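PDB 4LDG: protein with a SET domain within carboxy region from Cryptosporidium parvum, which probably methylates histone H4 through the SET domain in its carboxy-terminal part. Local coordinates for residues I153-Y167 with L243-L257. Sequence-based numbering, arbitrary orientation.
Sequences IAGSLIRKDDFVLEY and LFFVSKRDIICGEEL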
# COMPACT_ATOMS: atom_id res chain seq x y z
N ILE A 153 -3.99 -1.08 -10.85
CA ILE A 153 -4.03 -2.49 -11.17
C ILE A 153 -2.82 -3.19 -10.62
O ILE A 153 -1.76 -2.57 -10.38
CB ILE A 153 -4.07 -2.73 -12.69
CG1 ILE A 153 -2.85 -2.09 -13.38
CG2 ILE A 153 -5.36 -2.19 -13.31
CD1 ILE A 153 -2.60 -2.59 -14.81
N ALA A 154 -2.96 -4.51 -10.45
CA ALA A 154 -1.85 -5.36 -10.08
C ALA A 154 -0.91 -5.48 -11.28
O ALA A 154 -1.37 -5.79 -12.37
CB ALA A 154 -2.35 -6.73 -9.67
N GLY A 155 0.38 -5.21 -11.07
CA GLY A 155 1.41 -5.39 -12.07
C GLY A 155 1.91 -6.82 -12.15
O GLY A 155 2.55 -7.20 -13.12
N SER A 156 1.61 -7.61 -11.12
CA SER A 156 1.86 -9.05 -11.15
C SER A 156 1.02 -9.67 -10.05
O SER A 156 0.32 -8.95 -9.33
CB SER A 156 3.33 -9.36 -10.92
OG SER A 156 3.70 -8.82 -9.67
N LEU A 157 1.06 -10.99 -9.92
CA LEU A 157 0.29 -11.69 -8.88
C LEU A 157 0.48 -11.05 -7.51
O LEU A 157 1.59 -10.79 -7.07
CB LEU A 157 0.73 -13.15 -8.79
CG LEU A 157 0.00 -14.08 -7.81
CD1 LEU A 157 -1.51 -14.13 -7.99
CD2 LEU A 157 0.57 -15.49 -7.98
N ILE A 158 -0.63 -10.76 -6.85
CA ILE A 158 -0.63 -10.37 -5.45
C ILE A 158 -1.31 -11.52 -4.71
O ILE A 158 -2.50 -11.73 -4.83
CB ILE A 158 -1.34 -9.03 -5.21
CG1 ILE A 158 -0.62 -7.91 -5.97
CG2 ILE A 158 -1.33 -8.71 -3.72
CD1 ILE A 158 -1.34 -6.58 -6.07
N ARG A 159 -0.53 -12.26 -3.94
CA ARG A 159 -1.08 -13.35 -3.17
C ARG A 159 -1.90 -12.83 -2.00
O ARG A 159 -1.67 -11.71 -1.51
CB ARG A 159 0.04 -14.24 -2.63
CG ARG A 159 0.88 -14.90 -3.70
CD ARG A 159 1.49 -16.16 -3.16
NE ARG A 159 2.64 -16.60 -3.94
CZ ARG A 159 3.87 -16.09 -3.87
NH1 ARG A 159 4.83 -16.60 -4.62
NH2 ARG A 159 4.14 -15.07 -3.06
N LYS A 160 -2.84 -13.65 -1.58
CA LYS A 160 -3.64 -13.41 -0.40
C LYS A 160 -2.78 -13.06 0.81
O LYS A 160 -1.79 -13.76 1.10
CB LYS A 160 -4.43 -14.68 -0.07
CG LYS A 160 -5.36 -14.59 1.13
CD LYS A 160 -6.03 -15.95 1.37
CE LYS A 160 -7.24 -15.84 2.28
NZ LYS A 160 -6.88 -15.16 3.56
N ASP A 161 -3.16 -11.98 1.50
CA ASP A 161 -2.48 -11.47 2.68
C ASP A 161 -1.17 -10.71 2.45
O ASP A 161 -0.60 -10.18 3.42
CB ASP A 161 -2.27 -12.57 3.75
CG ASP A 161 -3.55 -12.92 4.47
OD1 ASP A 161 -4.40 -12.02 4.65
OD2 ASP A 161 -3.71 -14.10 4.87
N ASP A 162 -0.70 -10.63 1.20
CA ASP A 162 0.45 -9.79 0.90
C ASP A 162 0.16 -8.38 1.36
O ASP A 162 -1.02 -7.94 1.40
CB ASP A 162 0.79 -9.74 -0.59
CG ASP A 162 1.56 -10.97 -1.07
OD1 ASP A 162 1.87 -11.90 -0.27
OD2 ASP A 162 1.87 -10.99 -2.29
N PHE A 163 1.23 -7.70 1.78
CA PHE A 163 1.27 -6.24 1.91
C PHE A 163 1.06 -5.67 0.53
O PHE A 163 1.80 -6.02 -0.39
CB PHE A 163 2.62 -5.79 2.48
CG PHE A 163 2.68 -4.32 2.83
CD1 PHE A 163 2.31 -3.88 4.08
CD2 PHE A 163 3.14 -3.39 1.90
CE1 PHE A 163 2.35 -2.53 4.41
CE2 PHE A 163 3.18 -2.03 2.20
CZ PHE A 163 2.77 -1.59 3.45
N VAL A 164 0.08 -4.78 0.35
CA VAL A 164 -0.12 -4.17 -0.98
C VAL A 164 0.57 -2.80 -1.07
O VAL A 164 1.55 -2.62 -1.81
CB VAL A 164 -1.61 -4.16 -1.35
CG1 VAL A 164 -1.87 -3.50 -2.69
CG2 VAL A 164 -2.13 -5.60 -1.38
N LEU A 165 0.08 -1.85 -0.29
CA LEU A 165 0.58 -0.47 -0.34
C LEU A 165 0.26 0.18 0.97
O LEU A 165 -0.74 -0.18 1.62
CB LEU A 165 -0.16 0.34 -1.41
CG LEU A 165 0.09 0.07 -2.89
CD1 LEU A 165 -0.99 0.77 -3.71
CD2 LEU A 165 1.48 0.52 -3.34
N GLU A 166 1.05 1.17 1.35
CA GLU A 166 0.70 1.96 2.52
C GLU A 166 -0.23 3.06 2.03
O GLU A 166 -0.04 3.55 0.93
CB GLU A 166 1.93 2.56 3.20
CG GLU A 166 1.58 3.37 4.44
CD GLU A 166 2.76 3.99 5.15
OE1 GLU A 166 3.93 3.72 4.78
OE2 GLU A 166 2.53 4.77 6.11
N TYR A 167 -1.22 3.42 2.83
CA TYR A 167 -2.01 4.60 2.54
C TYR A 167 -1.26 5.80 3.12
O TYR A 167 -1.39 6.11 4.30
CB TYR A 167 -3.41 4.49 3.13
CG TYR A 167 -4.39 5.49 2.54
CD1 TYR A 167 -5.17 5.13 1.46
CD2 TYR A 167 -4.52 6.77 3.05
CE1 TYR A 167 -6.07 6.01 0.89
CE2 TYR A 167 -5.43 7.67 2.49
CZ TYR A 167 -6.20 7.28 1.40
OH TYR A 167 -7.11 8.11 0.83
N LEU A 243 -1.20 3.16 8.15
CA LEU A 243 -2.37 2.52 7.56
C LEU A 243 -1.96 1.93 6.22
O LEU A 243 -1.32 2.62 5.39
CB LEU A 243 -3.48 3.56 7.38
CG LEU A 243 -4.82 3.21 6.70
CD1 LEU A 243 -5.63 2.23 7.55
CD2 LEU A 243 -5.62 4.48 6.44
N PHE A 244 -2.34 0.67 6.00
CA PHE A 244 -1.94 -0.05 4.80
C PHE A 244 -2.98 -1.04 4.34
O PHE A 244 -3.87 -1.48 5.11
CB PHE A 244 -0.57 -0.77 4.97
CG PHE A 244 -0.54 -1.86 6.04
CD1 PHE A 244 -0.60 -3.19 5.70
CD2 PHE A 244 -0.44 -1.53 7.37
CE1 PHE A 244 -0.58 -4.18 6.68
CE2 PHE A 244 -0.42 -2.51 8.36
CZ PHE A 244 -0.49 -3.83 8.01
N PHE A 245 -2.84 -1.40 3.05
CA PHE A 245 -3.72 -2.35 2.41
C PHE A 245 -3.08 -3.73 2.36
O PHE A 245 -1.87 -3.85 2.15
CB PHE A 245 -3.98 -1.90 0.99
CG PHE A 245 -4.82 -0.67 0.89
CD1 PHE A 245 -6.13 -0.69 1.28
CD2 PHE A 245 -4.29 0.50 0.34
CE1 PHE A 245 -6.92 0.43 1.13
CE2 PHE A 245 -5.07 1.61 0.20
CZ PHE A 245 -6.38 1.57 0.59
N VAL A 246 -3.88 -4.76 2.60
CA VAL A 246 -3.47 -6.13 2.30
C VAL A 246 -4.53 -6.77 1.44
O VAL A 246 -5.68 -6.37 1.49
CB VAL A 246 -3.24 -6.96 3.57
CG1 VAL A 246 -2.16 -6.32 4.42
CG2 VAL A 246 -4.50 -7.10 4.38
N SER A 247 -4.15 -7.74 0.63
CA SER A 247 -5.07 -8.39 -0.27
C SER A 247 -5.98 -9.36 0.47
O SER A 247 -5.56 -10.02 1.40
CB SER A 247 -4.29 -9.15 -1.34
OG SER A 247 -3.43 -10.11 -0.72
N LYS A 248 -7.23 -9.47 0.03
CA LYS A 248 -8.18 -10.40 0.62
C LYS A 248 -8.08 -11.76 -0.01
O LYS A 248 -8.63 -12.73 0.50
CB LYS A 248 -9.60 -9.93 0.38
CG LYS A 248 -9.90 -8.54 0.88
CD LYS A 248 -11.38 -8.26 0.66
CE LYS A 248 -12.23 -9.27 1.39
NZ LYS A 248 -13.54 -8.65 1.61
N ARG A 249 -7.40 -11.82 -1.15
CA ARG A 249 -7.28 -13.05 -1.90
C ARG A 249 -6.20 -12.84 -2.94
O ARG A 249 -5.66 -11.75 -3.08
CB ARG A 249 -8.62 -13.37 -2.57
CG ARG A 249 -9.17 -12.22 -3.38
CD ARG A 249 -10.15 -12.70 -4.43
NE ARG A 249 -10.75 -11.59 -5.17
CZ ARG A 249 -10.25 -11.01 -6.26
NH1 ARG A 249 -9.10 -11.40 -6.81
NH2 ARG A 249 -10.92 -10.01 -6.83
N ASP A 250 -5.89 -13.88 -3.68
CA ASP A 250 -5.02 -13.74 -4.83
C ASP A 250 -5.65 -12.76 -5.80
O ASP A 250 -6.78 -12.93 -6.19
CB ASP A 250 -4.81 -15.11 -5.50
CG ASP A 250 -3.91 -16.05 -4.66
OD1 ASP A 250 -3.52 -15.71 -3.52
OD2 ASP A 250 -3.57 -17.15 -5.15
N ILE A 251 -4.91 -11.70 -6.13
CA ILE A 251 -5.29 -10.73 -7.12
C ILE A 251 -4.37 -11.01 -8.33
O ILE A 251 -3.14 -10.97 -8.19
CB ILE A 251 -5.04 -9.30 -6.61
CG1 ILE A 251 -5.87 -9.03 -5.35
CG2 ILE A 251 -5.37 -8.26 -7.65
CD1 ILE A 251 -5.60 -7.68 -4.75
N ILE A 252 -4.96 -11.30 -9.50
CA ILE A 252 -4.13 -11.62 -10.65
C ILE A 252 -3.64 -10.37 -11.34
O ILE A 252 -4.16 -9.26 -11.15
CB ILE A 252 -4.79 -12.58 -11.67
CG1 ILE A 252 -5.94 -11.91 -12.40
CG2 ILE A 252 -5.21 -13.87 -10.98
CD1 ILE A 252 -6.54 -12.76 -13.49
N CYS A 253 -2.58 -10.58 -12.09
CA CYS A 253 -1.95 -9.59 -12.93
C CYS A 253 -2.98 -8.93 -13.84
O CYS A 253 -3.80 -9.62 -14.45
CB CYS A 253 -0.86 -10.29 -13.76
SG CYS A 253 -0.01 -9.23 -14.93
N GLY A 254 -2.96 -7.60 -13.91
CA GLY A 254 -3.92 -6.83 -14.70
C GLY A 254 -5.21 -6.44 -13.97
O GLY A 254 -5.91 -5.52 -14.37
N GLU A 255 -5.53 -7.14 -12.90
CA GLU A 255 -6.79 -6.92 -12.20
C GLU A 255 -6.74 -5.62 -11.37
O GLU A 255 -5.73 -5.26 -10.76
CB GLU A 255 -7.06 -8.14 -11.34
CG GLU A 255 -8.14 -8.05 -10.29
CD GLU A 255 -8.46 -9.44 -9.72
OE1 GLU A 255 -7.61 -10.37 -9.81
OE2 GLU A 255 -9.57 -9.60 -9.20
N GLU A 256 -7.86 -4.91 -11.36
CA GLU A 256 -7.95 -3.63 -10.69
C GLU A 256 -7.95 -3.86 -9.19
O GLU A 256 -8.54 -4.82 -8.75
CB GLU A 256 -9.23 -2.88 -11.10
CG GLU A 256 -9.33 -1.49 -10.45
CD GLU A 256 -10.53 -0.64 -10.90
OE1 GLU A 256 -11.37 -1.12 -11.68
OE2 GLU A 256 -10.63 0.53 -10.46
N LEU A 257 -7.30 -2.98 -8.43
CA LEU A 257 -7.42 -3.03 -6.98
C LEU A 257 -8.67 -2.25 -6.60
O LEU A 257 -8.91 -1.14 -7.07
CB LEU A 257 -6.22 -2.40 -6.30
CG LEU A 257 -4.84 -2.93 -6.68
CD1 LEU A 257 -3.79 -2.37 -5.74
CD2 LEU A 257 -4.82 -4.44 -6.65
O HOH W 1 -6.62 -10.92 3.79
O HOH W 2 -0.05 5.54 6.67
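S247 sits where 153-167 and 243-257 knit together, two segments that run antiparallel within the SET domain, joined by short strand pairings and shaped by two type II turns. Its hydroxyl, turned between the backbone N and carbonyl carbon (chi1 58°), donates to R159 O in a short bond. D162 N reaches that same oxygen from the opposite face, closing the type II turn R159-D162. Further along, D250 OD1 accepts K160 N at 2.9 Å, nearly along its C-O axis, while I158 and I251 exchange both backbone bonds. Their side chains meet CB to CB, and A154 CB packs on I251 CG2. L257 extends this apolar layer: its CD1 meets V164 CG1 tip to tip at 3.8 Å, and its CD2 touches I158 CD1, the two side chains crossing at about a right angle.

Beyond S247, strand 163-166 pairs with the end of strand 240-247, interrupted by a classic beta bulge at V164-L165 opposite F245. Here the F163 and F244 rings lie near parallel (23°) but slid apart, barely overlapping, and helix 121-134 packs against both. On the other side of the sheet F245 puts CE2 at the edge of the Y167 ring, 3.7 Å from CD1, and meets F259 edge-to-face.

In the second shell, R249 grips E255 OE2 end-on with NH1 and NH2, a salt bridge, and E255 OE1 accepts I252 N, bracing the turn I252-E255. That turn presents G254 N to A154 O at 2.9 Å and E255 O to A154 N.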